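Local atomic coordinates of D-alanyl-D-alanine carboxypeptidase (Penicillin binding protein) family protein (Francisella tularensis subsp. tularensis, PDB entry 6OSU), a protein that probably trims the terminal D-alanine from peptidoglycan precursor peptides as a serine-type D-Ala-D-Ala carboxypeptidase of the S11 family. Residues Ile89-Met103 against Val123-Tyr135. Numbering follows the deposited sequence.
Sequences IPISENAASTGGSKM and VSGNDATIALAEY. With EDO (1,2-ethanediol), chain C.
Gly99, Ser101 and Met103 are hydrogen-bonded to Asn126 and Asp127 at the start of helix 126-137. The amide of Asn126 lies nearly in plane with its acceptor: ND2 reaches Gly99 O at 2.9 Å, on a lone pair in the carbonyl plane, with 164° at the hydrogen. Its backbone N binds Ser101 O at 2.7 Å, so one residue grips the loop twice. Asp127 has CG between its backbone N and carbonyl carbon (chi1 49°), which turns the carboxylate toward Met103; the syn lone pair of OD1 receives Met103 N over a long but straight 3.3 Å, and OD2 has weak bonds from Tyr104 N and Val105 N. This carboxylate thus collects successive backbone N-H groups of the loop.

A second polar cluster lies farther along the helix. Glu134 extends to Asn94 ND2, which meets OE2 at 3.0 Å from well above the carboxylate plane (60° out of it). A water accepts from Ser92 N and donates to Glu134 OE1 and Pro90 O; the modelled approach of Ser92 OG to OE1 is too short to be trusted in detail. Ser92 OG caps helix 93-96 by accepting from Ala95 N.

Apolar contacts run along the helix from Ala95 to the Tyr135 end. Ala95 CB is a knob in the hole formed by Asp127, Ile130, Ala131 and Glu134, 3.8 Å from Ile130 CG2. Ile91 CD1 abuts Ala131 CB; Ile89 sends CD1 to Leu132 CD2 (3.7 Å) and lays CG1 over one face of the Tyr135 ring, a CH-pi contact 4.2 Å from its centroid.

Ser124 OG bonds to Ser64 and Lys278, and Asn126 OD1 to Lys67, consistent with the Ser-X-Asn motif of the penicillin-binding protein active site, whose Asn here also holds the neighbouring loop.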
loop_
_atom_site.group_PDB
_atom_site.type_symbol
_atom_site.label_atom_id
_atom_site.label_comp_id
_atom_site.label_asym_id
_atom_site.label_seq_id
_atom_site.Cartn_x
_atom_site.Cartn_y
_atom_site.Cartn_z
ATOM N N ILE A 89 -25.155 -3.709 -12.047
ATOM C CA ILE A 89 -24.691 -5.003 -12.543
ATOM C C ILE A 89 -25.732 -6.062 -12.209
ATOM O O ILE A 89 -26.186 -6.125 -11.058
ATOM C CB ILE A 89 -23.325 -5.382 -11.945
ATOM C CG1 ILE A 89 -22.237 -4.486 -12.522
ATOM C CG2 ILE A 89 -23.007 -6.845 -12.209
ATOM C CD1 ILE A 89 -21.514 -3.724 -11.471
ATOM N N PRO A 90 -26.126 -6.905 -13.160
ATOM C CA PRO A 90 -27.004 -8.028 -12.827
ATOM C C PRO A 90 -26.254 -9.088 -12.037
ATOM O O PRO A 90 -25.067 -9.337 -12.262
ATOM C CB PRO A 90 -27.443 -8.552 -14.198
ATOM C CG PRO A 90 -26.308 -8.177 -15.109
ATOM C CD PRO A 90 -25.782 -6.865 -14.594
ATOM N N ILE A 91 -26.957 -9.710 -11.100
ATOM C CA ILE A 91 -26.394 -10.766 -10.269
ATOM C C ILE A 91 -26.842 -12.098 -10.853
ATOM O O ILE A 91 -28.030 -12.437 -10.810
ATOM C CB ILE A 91 -26.830 -10.629 -8.806
ATOM C CG1 ILE A 91 -26.600 -9.200 -8.310
ATOM C CG2 ILE A 91 -26.094 -11.638 -7.938
ATOM C CD1 ILE A 91 -25.155 -8.760 -8.343
ATOM N N SER A 92 -25.897 -12.854 -11.404
ATOM C CA SER A 92 -26.203 -14.188 -11.893
ATOM C C SER A 92 -26.448 -15.140 -10.726
ATOM O O SER A 92 -26.076 -14.872 -9.578
ATOM C CB SER A 92 -25.062 -14.717 -12.762
ATOM O OG SER A 92 -23.861 -14.828 -12.016
ATOM N N GLU A 93 -27.088 -16.271 -11.033
ATOM C CA GLU A 93 -27.251 -17.303 -10.017
ATOM C C GLU A 93 -25.911 -17.907 -9.622
ATOM O O GLU A 93 -25.752 -18.365 -8.485
ATOM C CB GLU A 93 -28.210 -18.388 -10.506
ATOM C CG GLU A 93 -29.586 -18.309 -9.863
ATOM C CD GLU A 93 -30.695 -18.795 -10.774
ATOM O OE1 GLU A 93 -30.552 -19.893 -11.356
ATOM O OE2 GLU A 93 -31.705 -18.074 -10.916
ATOM N N ASN A 94 -24.940 -17.912 -10.538
ATOM C CA ASN A 94 -23.596 -18.352 -10.183
ATOM C C ASN A 94 -23.005 -17.462 -9.099
ATOM O O ASN A 94 -22.471 -17.953 -8.099
ATOM C CB ASN A 94 -22.696 -18.364 -11.419
ATOM C CG ASN A 94 -21.255 -18.701 -11.084
ATOM O OD1 ASN A 94 -20.958 -19.802 -10.623
ATOM N ND2 ASN A 94 -20.353 -17.755 -11.314
ATOM N N ALA A 95 -23.106 -16.144 -9.276
ATOM C CA ALA A 95 -22.551 -15.216 -8.297
ATOM C C ALA A 95 -23.262 -15.342 -6.955
ATOM O O ALA A 95 -22.617 -15.513 -5.914
ATOM C CB ALA A 95 -22.641 -13.782 -8.822
ATOM N N ALA A 96 -24.598 -15.283 -6.967
ATOM C CA ALA A 96 -25.361 -15.267 -5.723
ATOM C C ALA A 96 -25.121 -16.515 -4.884
ATOM O O ALA A 96 -25.250 -16.467 -3.654
ATOM C CB ALA A 96 -26.853 -15.120 -6.028
ATOM N N SER A 97 -24.761 -17.631 -5.514
ATOM C CA SER A 97 -24.647 -18.906 -4.821
ATOM C C SER A 97 -23.215 -19.260 -4.438
ATOM O O SER A 97 -22.978 -20.374 -3.962
ATOM C CB SER A 97 -25.242 -20.027 -5.676
ATOM O OG SER A 97 -24.343 -20.426 -6.696
ATOM N N THR A 98 -22.258 -18.356 -4.631
ATOM C CA THR A 98 -20.891 -18.646 -4.215
ATOM C C THR A 98 -20.796 -18.644 -2.694
ATOM O O THR A 98 -21.318 -17.745 -2.026
ATOM C CB THR A 98 -19.906 -17.633 -4.798
ATOM O OG1 THR A 98 -20.142 -16.344 -4.218
ATOM C CG2 THR A 98 -20.047 -17.541 -6.306
ATOM N N GLY A 99 -20.128 -19.653 -2.147
ATOM C CA GLY A 99 -19.952 -19.769 -0.718
ATOM C C GLY A 99 -18.885 -18.827 -0.193
ATOM O O GLY A 99 -18.363 -17.960 -0.897
ATOM N N GLY A 100 -18.553 -19.019 1.081
ATOM C CA GLY A 100 -17.609 -18.145 1.745
ATOM C C GLY A 100 -18.280 -16.872 2.231
ATOM O O GLY A 100 -19.498 -16.808 2.418
ATOM N N SER A 101 -17.460 -15.843 2.440
ATOM C CA SER A 101 -17.982 -14.548 2.855
ATOM C C SER A 101 -18.931 -14.004 1.797
ATOM O O SER A 101 -18.623 -14.022 0.603
ATOM C CB SER A 101 -16.838 -13.564 3.089
ATOM O OG SER A 101 -15.895 -14.085 4.004
ATOM N N LYS A 102 -20.091 -13.530 2.238
ATOM C CA LYS A 102 -21.097 -12.979 1.344
ATOM C C LYS A 102 -21.445 -11.564 1.780
ATOM O O LYS A 102 -21.370 -11.229 2.966
ATOM C CB LYS A 102 -22.377 -13.837 1.330
ATOM C CG LYS A 102 -22.129 -15.338 1.338
ATOM C CD LYS A 102 -23.398 -16.132 1.069
ATOM C CE LYS A 102 -23.827 -16.015 -0.386
ATOM N NZ LYS A 102 -24.818 -17.068 -0.753
ATOM N N MET A 103 -21.806 -10.728 0.808
ATOM C CA MET A 103 -22.554 -9.515 1.103
ATOM C C MET A 103 -24.051 -9.717 0.908
ATOM O O MET A 103 -24.834 -8.810 1.220
ATOM C CB MET A 103 -22.065 -8.345 0.241
ATOM C CG MET A 103 -22.628 -8.298 -1.166
ATOM S SD MET A 103 -22.189 -6.755 -2.001
ATOM C CE MET A 103 -22.975 -5.553 -0.932
ATOM N N VAL A 123 -16.336 -6.333 3.174
ATOM C CA VAL A 123 -16.932 -7.565 3.676
ATOM C C VAL A 123 -16.265 -8.803 3.082
ATOM O O VAL A 123 -16.469 -9.916 3.593
ATOM C CB VAL A 123 -18.460 -7.531 3.419
ATOM C CG1 VAL A 123 -19.092 -8.922 3.330
ATOM C CG2 VAL A 123 -19.140 -6.713 4.505
ATOM N N SER A 124 -15.434 -8.637 2.053
ATOM C CA SER A 124 -14.768 -9.750 1.378
ATOM C C SER A 124 -15.784 -10.702 0.756
ATOM O O SER A 124 -15.583 -11.921 0.726
ATOM C CB SER A 124 -13.822 -10.500 2.326
ATOM O OG SER A 124 -12.802 -11.163 1.606
ATOM N N GLY A 125 -16.877 -10.141 0.242
ATOM C CA GLY A 125 -17.957 -10.951 -0.288
ATOM C C GLY A 125 -17.566 -11.601 -1.600
ATOM O O GLY A 125 -17.201 -10.906 -2.563
ATOM N N ASN A 126 -17.644 -12.930 -1.664
ATOM C CA ASN A 126 -17.285 -13.618 -2.899
ATOM C C ASN A 126 -18.353 -13.425 -3.973
ATOM O O ASN A 126 -18.031 -13.329 -5.163
ATOM C CB ASN A 126 -17.052 -15.103 -2.620
ATOM C CG ASN A 126 -15.873 -15.341 -1.705
ATOM O OD1 ASN A 126 -14.828 -14.708 -1.850
ATOM N ND2 ASN A 126 -16.042 -16.237 -0.738
ATOM N N ASP A 127 -19.625 -13.362 -3.576
ATOM C CA ASP A 127 -20.686 -13.145 -4.556
ATOM C C ASP A 127 -20.527 -11.799 -5.259
ATOM O O ASP A 127 -20.754 -11.696 -6.470
ATOM C CB ASP A 127 -22.060 -13.262 -3.886
ATOM C CG ASP A 127 -22.175 -12.455 -2.600
ATOM O OD1 ASP A 127 -21.200 -11.779 -2.214
ATOM O OD2 ASP A 127 -23.256 -12.500 -1.971
ATOM N N ALA A 128 -20.113 -10.764 -4.525
ATOM C CA ALA A 128 -19.898 -9.462 -5.150
ATOM C C ALA A 128 -18.697 -9.494 -6.086
ATOM O O ALA A 128 -18.751 -8.949 -7.195
ATOM C CB ALA A 128 -19.716 -8.383 -4.084
ATOM N N THR A 129 -17.607 -10.136 -5.656
ATOM C CA THR A 129 -16.426 -10.262 -6.503
ATOM C C THR A 129 -16.757 -10.985 -7.803
ATOM O O THR A 129 -16.347 -10.559 -8.889
ATOM C CB THR A 129 -15.320 -11.001 -5.750
ATOM O OG1 THR A 129 -15.099 -10.364 -4.487
ATOM C CG2 THR A 129 -14.024 -10.987 -6.550
ATOM N N ILE A 130 -17.508 -12.084 -7.709
ATOM C CA ILE A 130 -17.852 -12.855 -8.899
ATOM C C ILE A 130 -18.774 -12.052 -9.810
ATOM O O ILE A 130 -18.677 -12.135 -11.041
ATOM C CB ILE A 130 -18.476 -14.204 -8.490
ATOM C CG1 ILE A 130 -17.424 -15.087 -7.816
ATOM C CG2 ILE A 130 -19.089 -14.914 -9.689
ATOM C CD1 ILE A 130 -16.104 -15.132 -8.562
ATOM N N ALA A 131 -19.675 -11.256 -9.224
ATOM C CA ALA A 131 -20.601 -10.470 -10.035
ATOM C C ALA A 131 -19.869 -9.389 -10.820
ATOM O O ALA A 131 -20.215 -9.113 -11.974
ATOM C CB ALA A 131 -21.687 -9.856 -9.154
ATOM N N LEU A 132 -18.858 -8.762 -10.212
ATOM C CA LEU A 132 -18.058 -7.781 -10.941
ATOM C C LEU A 132 -17.212 -8.450 -12.017
ATOM O O LEU A 132 -17.067 -7.914 -13.122
ATOM C CB LEU A 132 -17.165 -7.002 -9.974
ATOM C CG LEU A 132 -17.854 -5.974 -9.079
ATOM C CD1 LEU A 132 -16.930 -5.549 -7.946
ATOM C CD2 LEU A 132 -18.299 -4.774 -9.895
ATOM N N ALA A 133 -16.655 -9.625 -11.713
ATOM C CA ALA A 133 -15.780 -10.305 -12.660
ATOM C C ALA A 133 -16.548 -10.760 -13.895
ATOM O O ALA A 133 -16.088 -10.567 -15.026
ATOM C CB ALA A 133 -15.095 -11.491 -11.981
ATOM N N GLU A 134 -17.720 -11.370 -13.695
ATOM C CA GLU A 134 -18.528 -11.810 -14.828
ATOM C C GLU A 134 -18.900 -10.650 -15.744
ATOM O O GLU A 134 -18.992 -10.827 -16.964
ATOM C CB GLU A 134 -19.795 -12.510 -14.336
ATOM C CG GLU A 134 -19.563 -13.857 -13.664
ATOM C CD GLU A 134 -20.863 -14.545 -13.278
ATOM O OE1 GLU A 134 -21.779 -13.861 -12.770
ATOM O OE2 GLU A 134 -20.972 -15.770 -13.497
ATOM N N TYR A 135 -19.109 -9.458 -15.182
ATOM C CA TYR A 135 -19.550 -8.324 -15.985
ATOM C C TYR A 135 -18.406 -7.735 -16.803
ATOM O O TYR A 135 -18.571 -7.434 -17.991
ATOM C CB TYR A 135 -20.166 -7.255 -15.081
ATOM C CG TYR A 135 -20.782 -6.106 -15.840
ATOM C CD1 TYR A 135 -22.108 -6.151 -16.248
ATOM C CD2 TYR A 135 -20.038 -4.975 -16.153
ATOM C CE1 TYR A 135 -22.676 -5.103 -16.945
ATOM C CE2 TYR A 135 -20.598 -3.921 -16.850
ATOM C CZ TYR A 135 -21.917 -3.990 -17.243
ATOM O OH TYR A 135 -22.478 -2.941 -17.938
HETATM C C1 EDO C . -14.838 -10.182 6.052
HETATM O O1 EDO C . -13.546 -9.789 5.582
HETATM C C2 EDO C . -15.024 -11.692 5.959
HETATM O O2 EDO C . -16.322 -12.013 6.475
HETATM O O HOH W 1 -23.402 -12.055 -11.568
#